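Local structure of diaminopimelate decarboxylase (Aquifex aeolicus, 2P3E) at residues Q133-L138 against Q184-Y189; S24-A29 against G366-V371; H71-L76 against A97-E102. The protein probably catalyses the pyridoxal 5'-phosphate-dependent decarboxylation of meso-diaminopimelate to L-lysine, the last step of lysine biosynthesis by the diaminopimelate pathway, and works as a homodimer. All blocks are in the same frame, centred on the assembly; numbering follows the deposited sequence.

Contact 1 (Q133-L138 against Q184-Y189)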
loop_
_atom_site.group_PDB
_atom_site.type_symbol
_atom_site.label_atom_id
_atom_site.label_comp_id
_atom_site.label_asym_id
_atom_site.label_seq_id
_atom_site.Cartn_x
_atom_site.Cartn_y
_atom_site.Cartn_z
ATOM N N GLN B 133 -19.943 -2.629 22.173
ATOM C CA GLN B 133 -19.477 -4.006 22.238
ATOM C C GLN B 133 -18.025 -4.066 22.740
ATOM O O GLN B 133 -17.674 -4.932 23.551
ATOM C CB GLN B 133 -19.657 -4.705 20.889
ATOM C CG GLN B 133 -19.409 -6.196 20.957
ATOM C CD GLN B 133 -19.863 -6.934 19.719
ATOM O OE1 GLN B 133 -20.011 -6.348 18.641
ATOM N NE2 GLN B 133 -20.100 -8.238 19.870
ATOM N N GLU B 134 -17.210 -3.110 22.290
ATOM C CA GLU B 134 -15.844 -2.936 22.775
ATOM C C GLU B 134 -15.797 -2.699 24.288
ATOM O O GLU B 134 -14.919 -3.219 24.950
ATOM C CB GLU B 134 -15.112 -1.811 22.015
ATOM C CG GLU B 134 -13.655 -1.585 22.472
ATOM C CD GLU B 134 -12.981 -0.376 21.823
ATOM O OE1 GLU B 134 -13.481 0.103 20.780
ATOM O OE2 GLU B 134 -11.958 0.112 22.376
ATOM N N LEU B 135 -16.731 -1.911 24.822
ATOM C CA LEU B 135 -16.867 -1.770 26.280
ATOM C C LEU B 135 -17.016 -3.140 26.992
ATOM O O LEU B 135 -16.316 -3.411 27.955
ATOM C CB LEU B 135 -18.039 -0.842 26.635
ATOM C CG LEU B 135 -17.923 0.651 26.261
ATOM C CD1 LEU B 135 -19.270 1.359 26.411
ATOM C CD2 LEU B 135 -16.884 1.322 27.111
ATOM N N ASP B 136 -17.919 -3.975 26.486
ATOM C CA ASP B 136 -18.204 -5.308 27.027
ATOM C C ASP B 136 -16.982 -6.224 26.933
ATOM O O ASP B 136 -16.623 -6.919 27.904
ATOM C CB ASP B 136 -19.372 -5.929 26.252
ATOM C CG ASP B 136 -20.697 -5.273 26.564
ATOM O OD1 ASP B 136 -20.860 -4.772 27.687
ATOM O OD2 ASP B 136 -21.586 -5.259 25.685
ATOM N N VAL B 137 -16.344 -6.202 25.760
ATOM C CA VAL B 137 -15.126 -6.974 25.493
ATOM C C VAL B 137 -13.976 -6.565 26.399
ATOM O O VAL B 137 -13.358 -7.429 27.039
ATOM C CB VAL B 137 -14.701 -6.884 23.997
ATOM C CG1 VAL B 137 -13.326 -7.535 23.786
ATOM C CG2 VAL B 137 -15.748 -7.527 23.104
ATOM N N LEU B 138 -13.686 -5.257 26.462
ATOM C CA LEU B 138 -12.664 -4.735 27.367
ATOM C C LEU B 138 -12.945 -5.089 28.821
ATOM O O LEU B 138 -12.027 -5.415 29.584
ATOM C CB LEU B 138 -12.569 -3.209 27.268
ATOM C CG LEU B 138 -11.515 -2.516 26.423
ATOM C CD1 LEU B 138 -11.648 -1.014 26.689
ATOM C CD2 LEU B 138 -10.098 -3.002 26.735
ATOM N N GLN B 184 -23.468 10.262 26.285
ATOM C CA GLN B 184 -23.774 10.194 27.708
ATOM C C GLN B 184 -24.406 8.850 28.079
ATOM O O GLN B 184 -24.164 8.325 29.171
ATOM C CB GLN B 184 -24.651 11.372 28.123
ATOM C CG GLN B 184 -24.338 11.875 29.525
ATOM C CD GLN B 184 -24.881 13.254 29.790
ATOM O OE1 GLN B 184 -25.793 13.419 30.596
ATOM N NE2 GLN B 184 -24.332 14.257 29.110
ATOM N N LYS B 185 -25.195 8.299 27.151
ATOM C CA LYS B 185 -25.776 6.959 27.290
ATOM C C LYS B 185 -24.721 5.861 27.362
ATOM O O LYS B 185 -24.872 4.895 28.114
ATOM C CB LYS B 185 -26.763 6.662 26.153
ATOM C CG LYS B 185 -28.132 7.333 26.326
ATOM C CD LYS B 185 -29.113 6.870 25.251
ATOM C CE LYS B 185 -29.126 7.813 24.038
ATOM N NZ LYS B 185 -30.127 7.366 23.018
ATOM N N GLU B 186 -23.650 6.007 26.583
ATOM C CA GLU B 186 -22.531 5.081 26.681
ATOM C C GLU B 186 -21.741 5.220 27.976
ATOM O O GLU B 186 -21.229 4.230 28.478
ATOM C CB GLU B 186 -21.604 5.185 25.457
ATOM C CG GLU B 186 -22.105 4.365 24.270
ATOM C CD GLU B 186 -21.122 4.331 23.123
ATOM O OE1 GLU B 186 -19.934 3.971 23.330
ATOM O OE2 GLU B 186 -21.548 4.664 21.995
ATOM N N TYR B 187 -21.619 6.442 28.496
ATOM C CA TYR B 187 -20.939 6.669 29.775
ATOM C C TYR B 187 -21.733 6.048 30.930
ATOM O O TYR B 187 -21.163 5.431 31.839
ATOM C CB TYR B 187 -20.708 8.166 30.022
ATOM C CG TYR B 187 -19.447 8.676 29.365
ATOM C CD1 TYR B 187 -19.493 9.329 28.132
ATOM C CD2 TYR B 187 -18.207 8.474 29.963
ATOM C CE1 TYR B 187 -18.329 9.779 27.514
ATOM C CE2 TYR B 187 -17.030 8.924 29.356
ATOM C CZ TYR B 187 -17.100 9.562 28.132
ATOM O OH TYR B 187 -15.943 10.001 27.535
ATOM N N GLU B 188 -23.053 6.195 30.861
ATOM C CA GLU B 188 -23.949 5.554 31.828
ATOM C C GLU B 188 -23.843 4.032 31.778
ATOM O O GLU B 188 -23.747 3.384 32.815
ATOM C CB GLU B 188 -25.396 6.016 31.623
ATOM C CG GLU B 188 -25.651 7.478 32.065
ATOM C CD GLU B 188 -25.454 7.704 33.570
ATOM O OE1 GLU B 188 -25.408 6.699 34.328
ATOM O OE2 GLU B 188 -25.347 8.892 33.996
ATOM N N TYR B 189 -23.817 3.481 30.569
ATOM C CA TYR B 189 -23.651 2.055 30.360
ATOM C C TYR B 189 -22.308 1.566 30.915
ATOM O O TYR B 189 -22.255 0.573 31.657
ATOM C CB TYR B 189 -23.795 1.704 28.873
ATOM C CG TYR B 189 -23.676 0.216 28.606
ATOM C CD1 TYR B 189 -24.781 -0.628 28.756
ATOM C CD2 TYR B 189 -22.449 -0.358 28.230
ATOM C CE1 TYR B 189 -24.675 -1.992 28.529
ATOM C CE2 TYR B 189 -22.334 -1.716 27.997
ATOM C CZ TYR B 189 -23.453 -2.531 28.160
ATOM O OH TYR B 189 -23.360 -3.887 27.944
#

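Contact 2 (S24-A29 against G366-V371)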
loop_
_atom_site.group_PDB
_atom_site.type_symbol
_atom_site.label_atom_id
_atom_site.label_comp_id
_atom_site.label_asym_id
_atom_site.label_seq_id
_atom_site.Cartn_x
_atom_site.Cartn_y
_atom_site.Cartn_z
ATOM N N SER B 24 24.494 17.220 2.145
ATOM C CA SER B 24 24.119 17.274 0.733
ATOM C C SER B 24 23.213 16.080 0.418
ATOM O O SER B 24 23.562 14.950 0.722
ATOM C CB SER B 24 25.389 17.198 -0.123
ATOM O OG SER B 24 25.097 16.800 -1.435
ATOM N N LEU B 25 22.062 16.341 -0.194
ATOM C CA LEU B 25 21.180 15.272 -0.651
ATOM C C LEU B 25 21.790 14.451 -1.771
ATOM O O LEU B 25 21.556 13.253 -1.862
ATOM C CB LEU B 25 19.804 15.828 -1.056
ATOM C CG LEU B 25 19.053 16.172 0.246
ATOM C CD1 LEU B 25 17.906 17.028 -0.054
ATOM C CD2 LEU B 25 18.613 14.914 1.047
ATOM N N LYS B 26 22.582 15.090 -2.629
ATOM C CA LYS B 26 23.277 14.333 -3.673
ATOM C C LYS B 26 24.274 13.324 -3.090
ATOM O O LYS B 26 24.326 12.176 -3.534
ATOM C CB LYS B 26 23.947 15.259 -4.694
ATOM C CG LYS B 26 24.618 14.501 -5.833
ATOM C CD LYS B 26 25.047 15.455 -6.940
ATOM C CE LYS B 26 25.585 14.691 -8.131
ATOM N NZ LYS B 26 26.265 15.626 -9.100
ATOM N N GLU B 27 25.052 13.736 -2.090
ATOM C CA GLU B 27 25.945 12.791 -1.428
ATOM C C GLU B 27 25.191 11.639 -0.754
ATOM O O GLU B 27 25.595 10.489 -0.858
ATOM C CB GLU B 27 26.862 13.471 -0.409
ATOM C CG GLU B 27 28.031 12.546 0.062
ATOM C CD GLU B 27 29.040 12.181 -1.067
ATOM O OE1 GLU B 27 29.468 13.068 -1.850
ATOM O OE2 GLU B 27 29.408 10.993 -1.172
ATOM N N LEU B 28 24.107 11.959 -0.054
ATOM C CA LEU B 28 23.293 10.913 0.568
ATOM C C LEU B 28 22.757 9.920 -0.466
ATOM O O LEU B 28 22.797 8.716 -0.238
ATOM C CB LEU B 28 22.133 11.517 1.382
ATOM C CG LEU B 28 22.544 12.219 2.676
ATOM C CD1 LEU B 28 21.355 12.968 3.210
ATOM C CD2 LEU B 28 23.065 11.212 3.710
ATOM N N ALA B 29 22.267 10.440 -1.592
ATOM C CA ALA B 29 21.772 9.618 -2.693
ATOM C C ALA B 29 22.855 8.717 -3.307
ATOM O O ALA B 29 22.623 7.532 -3.541
ATOM C CB ALA B 29 21.154 10.503 -3.752
ATOM N N GLY B 366 19.811 10.187 -14.426
ATOM C CA GLY B 366 20.895 10.150 -13.441
ATOM C C GLY B 366 20.782 11.240 -12.375
ATOM O O GLY B 366 21.345 11.114 -11.281
ATOM N N GLU B 367 20.060 12.316 -12.689
ATOM C CA GLU B 367 19.857 13.399 -11.722
ATOM C C GLU B 367 18.872 12.972 -10.640
ATOM O O GLU B 367 18.037 12.109 -10.880
ATOM C CB GLU B 367 19.286 14.635 -12.400
ATOM C CG GLU B 367 20.297 15.484 -13.114
ATOM C CD GLU B 367 19.686 16.795 -13.545
ATOM O OE1 GLU B 367 19.382 17.658 -12.679
ATOM O OE2 GLU B 367 19.503 16.950 -14.754
ATOM N N TYR B 368 18.957 13.612 -9.473
ATOM C CA TYR B 368 18.052 13.314 -8.359
ATOM C C TYR B 368 16.995 14.401 -8.148
ATOM O O TYR B 368 17.271 15.595 -8.364
ATOM C CB TYR B 368 18.847 13.131 -7.060
ATOM C CG TYR B 368 19.958 12.120 -7.165
ATOM C CD1 TYR B 368 19.685 10.750 -7.118
ATOM C CD2 TYR B 368 21.294 12.535 -7.322
ATOM C CE1 TYR B 368 20.729 9.808 -7.220
ATOM C CE2 TYR B 368 22.338 11.603 -7.431
ATOM C CZ TYR B 368 22.047 10.256 -7.376
ATOM O OH TYR B 368 23.061 9.328 -7.457
ATOM N N LEU B 369 15.797 13.977 -7.721
ATOM C CA LEU B 369 14.725 14.898 -7.322
ATOM C C LEU B 369 14.403 14.699 -5.830
ATOM O O LEU B 369 14.591 13.599 -5.297
ATOM C CB LEU B 369 13.454 14.631 -8.149
ATOM C CG LEU B 369 13.561 14.682 -9.690
ATOM C CD1 LEU B 369 12.223 14.351 -10.367
ATOM C CD2 LEU B 369 14.044 16.068 -10.086
ATOM N N ALA B 370 13.958 15.769 -5.168
ATOM C CA ALA B 370 13.465 15.726 -3.800
ATOM C C ALA B 370 11.955 15.929 -3.758
ATOM O O ALA B 370 11.442 16.946 -4.235
ATOM C CB ALA B 370 14.171 16.776 -2.929
ATOM N N VAL B 371 11.256 14.942 -3.200
ATOM C CA VAL B 371 9.811 15.001 -2.990
ATOM C C VAL B 371 9.588 15.439 -1.539
ATOM O O VAL B 371 9.975 14.731 -0.597
ATOM C CB VAL B 371 9.112 13.621 -3.258
ATOM C CG1 VAL B 371 7.587 13.727 -3.101
ATOM C CG2 VAL B 371 9.483 13.078 -4.663
#

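Contact 3 (H71-L76 against A97-E102)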
loop_
_atom_site.group_PDB
_atom_site.type_symbol
_atom_site.label_atom_id
_atom_site.label_comp_id
_atom_site.label_asym_id
_atom_site.label_seq_id
_atom_site.Cartn_x
_atom_site.Cartn_y
_atom_site.Cartn_z
ATOM N N HIS B 71 13.587 4.319 15.606
ATOM C CA HIS B 71 14.541 5.365 15.980
ATOM C C HIS B 71 13.881 6.747 16.034
ATOM O O HIS B 71 14.202 7.567 16.905
ATOM C CB HIS B 71 15.767 5.354 15.047
ATOM C CG HIS B 71 16.459 4.021 15.001
ATOM N ND1 HIS B 71 17.251 3.556 16.034
ATOM C CD2 HIS B 71 16.427 3.027 14.074
ATOM C CE1 HIS B 71 17.705 2.349 15.729
ATOM N NE2 HIS B 71 17.209 2.003 14.550
ATOM N N LEU B 72 12.941 7.004 15.129
ATOM C CA LEU B 72 12.217 8.269 15.158
ATOM C C LEU B 72 11.274 8.334 16.363
ATOM O O LEU B 72 11.142 9.391 16.999
ATOM C CB LEU B 72 11.454 8.489 13.844
ATOM C CG LEU B 72 12.313 8.535 12.562
ATOM C CD1 LEU B 72 11.439 8.699 11.310
ATOM C CD2 LEU B 72 13.370 9.666 12.622
ATOM N N VAL B 73 10.621 7.213 16.669
ATOM C CA VAL B 73 9.742 7.136 17.823
ATOM C C VAL B 73 10.557 7.297 19.114
ATOM O O VAL B 73 10.130 8.013 20.018
ATOM C CB VAL B 73 8.891 5.843 17.840
ATOM C CG1 VAL B 73 7.982 5.816 19.080
ATOM C CG2 VAL B 73 8.027 5.750 16.538
ATOM N N LYS B 74 11.729 6.663 19.171
ATOM C CA LYS B 74 12.632 6.813 20.337
ATOM C C LYS B 74 13.042 8.256 20.558
ATOM O O LYS B 74 13.046 8.737 21.697
ATOM C CB LYS B 74 13.868 5.904 20.227
ATOM C CG LYS B 74 14.772 5.979 21.492
ATOM C CD LYS B 74 15.756 4.839 21.513
ATOM C CE LYS B 74 16.277 4.596 22.926
ATOM N NZ LYS B 74 15.267 3.786 23.728
ATOM N N LEU B 75 13.367 8.943 19.472
ATOM C CA LEU B 75 13.705 10.360 19.479
ATOM C C LEU B 75 12.656 11.228 20.211
ATOM O O LEU B 75 12.993 12.083 21.053
ATOM C CB LEU B 75 13.882 10.821 18.023
ATOM C CG LEU B 75 14.796 11.983 17.653
ATOM C CD1 LEU B 75 16.263 11.588 17.855
ATOM C CD2 LEU B 75 14.591 12.424 16.212
ATOM N N LEU B 76 11.385 11.008 19.878
ATOM C CA LEU B 76 10.262 11.702 20.518
ATOM C C LEU B 76 10.061 11.243 21.954
ATOM O O LEU B 76 9.856 12.070 22.851
ATOM C CB LEU B 76 8.969 11.496 19.695
ATOM C CG LEU B 76 9.033 12.182 18.319
ATOM C CD1 LEU B 76 8.004 11.589 17.346
ATOM C CD2 LEU B 76 8.844 13.686 18.460
ATOM N N ALA B 97 10.579 1.654 22.005
ATOM C CA ALA B 97 11.175 2.984 21.947
ATOM C C ALA B 97 11.276 3.677 23.312
ATOM O O ALA B 97 11.714 4.827 23.393
ATOM C CB ALA B 97 10.417 3.862 20.939
ATOM N N GLY B 98 10.880 2.989 24.376
ATOM C CA GLY B 98 11.022 3.532 25.726
ATOM C C GLY B 98 9.859 4.388 26.208
ATOM O O GLY B 98 9.935 4.986 27.288
ATOM N N ILE B 99 8.777 4.453 25.427
ATOM C CA ILE B 99 7.585 5.187 25.870
ATOM C C ILE B 99 6.806 4.364 26.904
ATOM O O ILE B 99 6.356 3.270 26.599
ATOM C CB ILE B 99 6.700 5.614 24.662
ATOM C CG1 ILE B 99 7.508 6.573 23.761
ATOM C CG2 ILE B 99 5.379 6.255 25.145
ATOM C CD1 ILE B 99 6.818 7.060 22.512
ATOM N N PRO B 100 6.688 4.879 28.146
ATOM C CA PRO B 100 5.949 4.173 29.194
ATOM C C PRO B 100 4.427 4.120 28.934
ATOM O O PRO B 100 3.856 5.097 28.427
ATOM C CB PRO B 100 6.242 5.000 30.444
ATOM C CG PRO B 100 6.570 6.353 29.958
ATOM C CD PRO B 100 7.252 6.153 28.635
ATOM N N PRO B 101 3.782 2.978 29.254
ATOM C CA PRO B 101 2.327 2.806 29.089
ATOM C C PRO B 101 1.490 3.884 29.767
ATOM O O PRO B 101 0.378 4.140 29.339
ATOM C CB PRO B 101 2.053 1.433 29.725
ATOM C CG PRO B 101 3.276 1.107 30.500
ATOM C CD PRO B 101 4.400 1.741 29.763
ATOM N N GLU B 102 2.028 4.506 30.816
ATOM C CA GLU B 102 1.387 5.663 31.445
ATOM C C GLU B 102 1.241 6.872 30.501
ATOM O O GLU B 102 0.485 7.806 30.790
ATOM C CB GLU B 102 2.126 6.050 32.735
ATOM C CG GLU B 102 2.095 4.957 33.832
ATOM C CD GLU B 102 3.159 3.887 33.674
ATOM O OE1 GLU B 102 3.952 3.963 32.721
ATOM O OE2 GLU B 102 3.207 2.955 34.511
#

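Contact 1 (Q133-L138 against Q184-Y189)
Leu135 and Tyr189 mark the closest backbone approach of two helical segments that run nearly parallel, their axes 11.2 Å apart and crossing at -19°; the CA atoms of these two residues are 8.8 Å apart. So wide a spacing suits long side chains. In Tyr189, CG stands anti to the backbone N (chi1 -178°), which carries the ring across to the other helix. OH of Tyr189 donates to OD1 of Asp136 at 2.7 Å, and OD1 receives it on its syn lone pair, the side of OD2. OD1 lies in the ring plane, at the edge, while the carboxylate itself is turned 69° from the ring. Leu135 slides past in the opposite direction, its CD1 4.0 Å from CD2 of Tyr189 at the ring edge and also 4.0 Å from the backbone O of Glu186. Tyrosine thus serves both needs: apolar carbon beside leucine and a hydroxyl for the acid. A phenylalanine in place of Tyr189 would probably still touch Leu135 but leave Asp136 OD1 without this donor. Leu135 also packs on Ile151 and Ile153 of strand 149-156, an arrangement characteristic of successive outer helices in an alpha/beta (TIM) barrel.

Contact 2 (S24-A29 against G366-V371)
Tyr368 and Ala29 meet because chi1 of the tyrosine, -53°, sets its CG anti to the carbonyl carbon and swings the ring toward helix 25-32, flat against the alanine methyl. Lys26 joins them with CG anti to its own backbone N (chi1 -177°) and a chain extended all the way beyond it. The central interaction is a CH-pi contact: CB of Ala29 sits 3.6 Å from the centroid of the Tyr368 ring and only 12° off the ring normal, so the methyl rests almost over the middle of the face. Alanine suits this place because its single carbon lets an aromatic ring lie close to the helix. On the opposite face the carbonyl oxygen of Gly366, two residues back in the same chain, stands 3.9 Å above the ring plane, and the ring is sandwiched between a methyl and a peptide oxygen. Gly366 itself has a positive phi, for which glycine is well suited. Lys26 crosses the tyrosine at about a right angle and approaches obliquely, CG lying 4.0 Å from CE2 of Tyr368. CG of Lys26 gives the ring some apolar cover, while the ammonium goes on to a salt bridge with Glu332. Ser24 caps the start of the helix: its OG accepts from Glu27 N at 3.1 Å in a nearly straight bond. Strand 368-371 lies in a mixed sheet between strands 289-301 and 328-330, antiparallel to both, and Tyr368 also touches Gln294 of the former. Helix 25-32, which follows the small antiparallel sheet of strands 11-14, 17-20 and 23-24, packs on the mixed sheet, Leu25 lying on Ile290 and Ile292 of strand 289-301 and on Val38 of strand 36-40.

Contact 3 (H71-L76 against A97-E102)
Val73 and Ile99 cross at about a right angle on the flank of helix 70-78, where CG1 of Val73 meets both the end of Ile99 and the methyl of Ala97. Val73 does the touching with this one branch: CG1, anti to the backbone N (chi1 -180°), reaches CB of Ala97 at 3.6 Å and CD1 of Ile99 at 3.8 Å. The isoleucine brings its chain end to that branch although its CB does not point directly at the helix; both residues are beta-branched, but the CG1-CD1 arm of Ile99 is one carbon longer and supplies the reach. Ala97, by contrast, points its CB toward the helix. Its CB comes within 3.6 Å of the backbone N of Lys74, and the CA atoms of Lys74 and Ala97 are just 4.4 Å apart, a spacing that leaves room for little more than a methyl. Lys74 runs along the outer side of this pair. Its chain is extended until chi4, which bends at 80° and leaves NZ 3.7 Å from O of Ala97, too long to count as a hydrogen bond, though the positive charge there is probably favourable beside the carbonyl end of helix 88-96. Gly98 closes that helix in a Schellman motif. Its phi of 88° would press any CB against the preceding carbonyl O, and the same CB would come close to Lys74 NZ, so glycine fits on both counts. Val73 also packs on Tyr62 of strand 59-63, and its side chain lies about 10 Å from that of Lys65, the probable cofactor-bearing lysine, unmodified in this structure. The contact joins one outer helix to the turn that ends the next, characteristic of consecutive beta-alpha units in the pyridoxal-binding alpha/beta barrel of this class-II decarboxylase family.

Contacts 1 and 3 join elements of the pyridoxal-binding barrel, in series along the chain with centres 30 Å apart, whereas contact 2 belongs to the beta-rich part of the chain, on the opposite side of the chain's centre from contact 1, their centres 52 Å apart. Contact 3 is the most buried and most central, and its meeting groups are chiefly aliphatic. The other two are partly buried and more mixed: contact 1 adds a hydroxyl-carboxylate bond to its apolar pair, and contact 2 relies on a ring face. Tyrosine serves by its edge and hydroxyl in 184-189 but by its face in 366-371. Both barrel contacts are nested within the loop closed by contact 2.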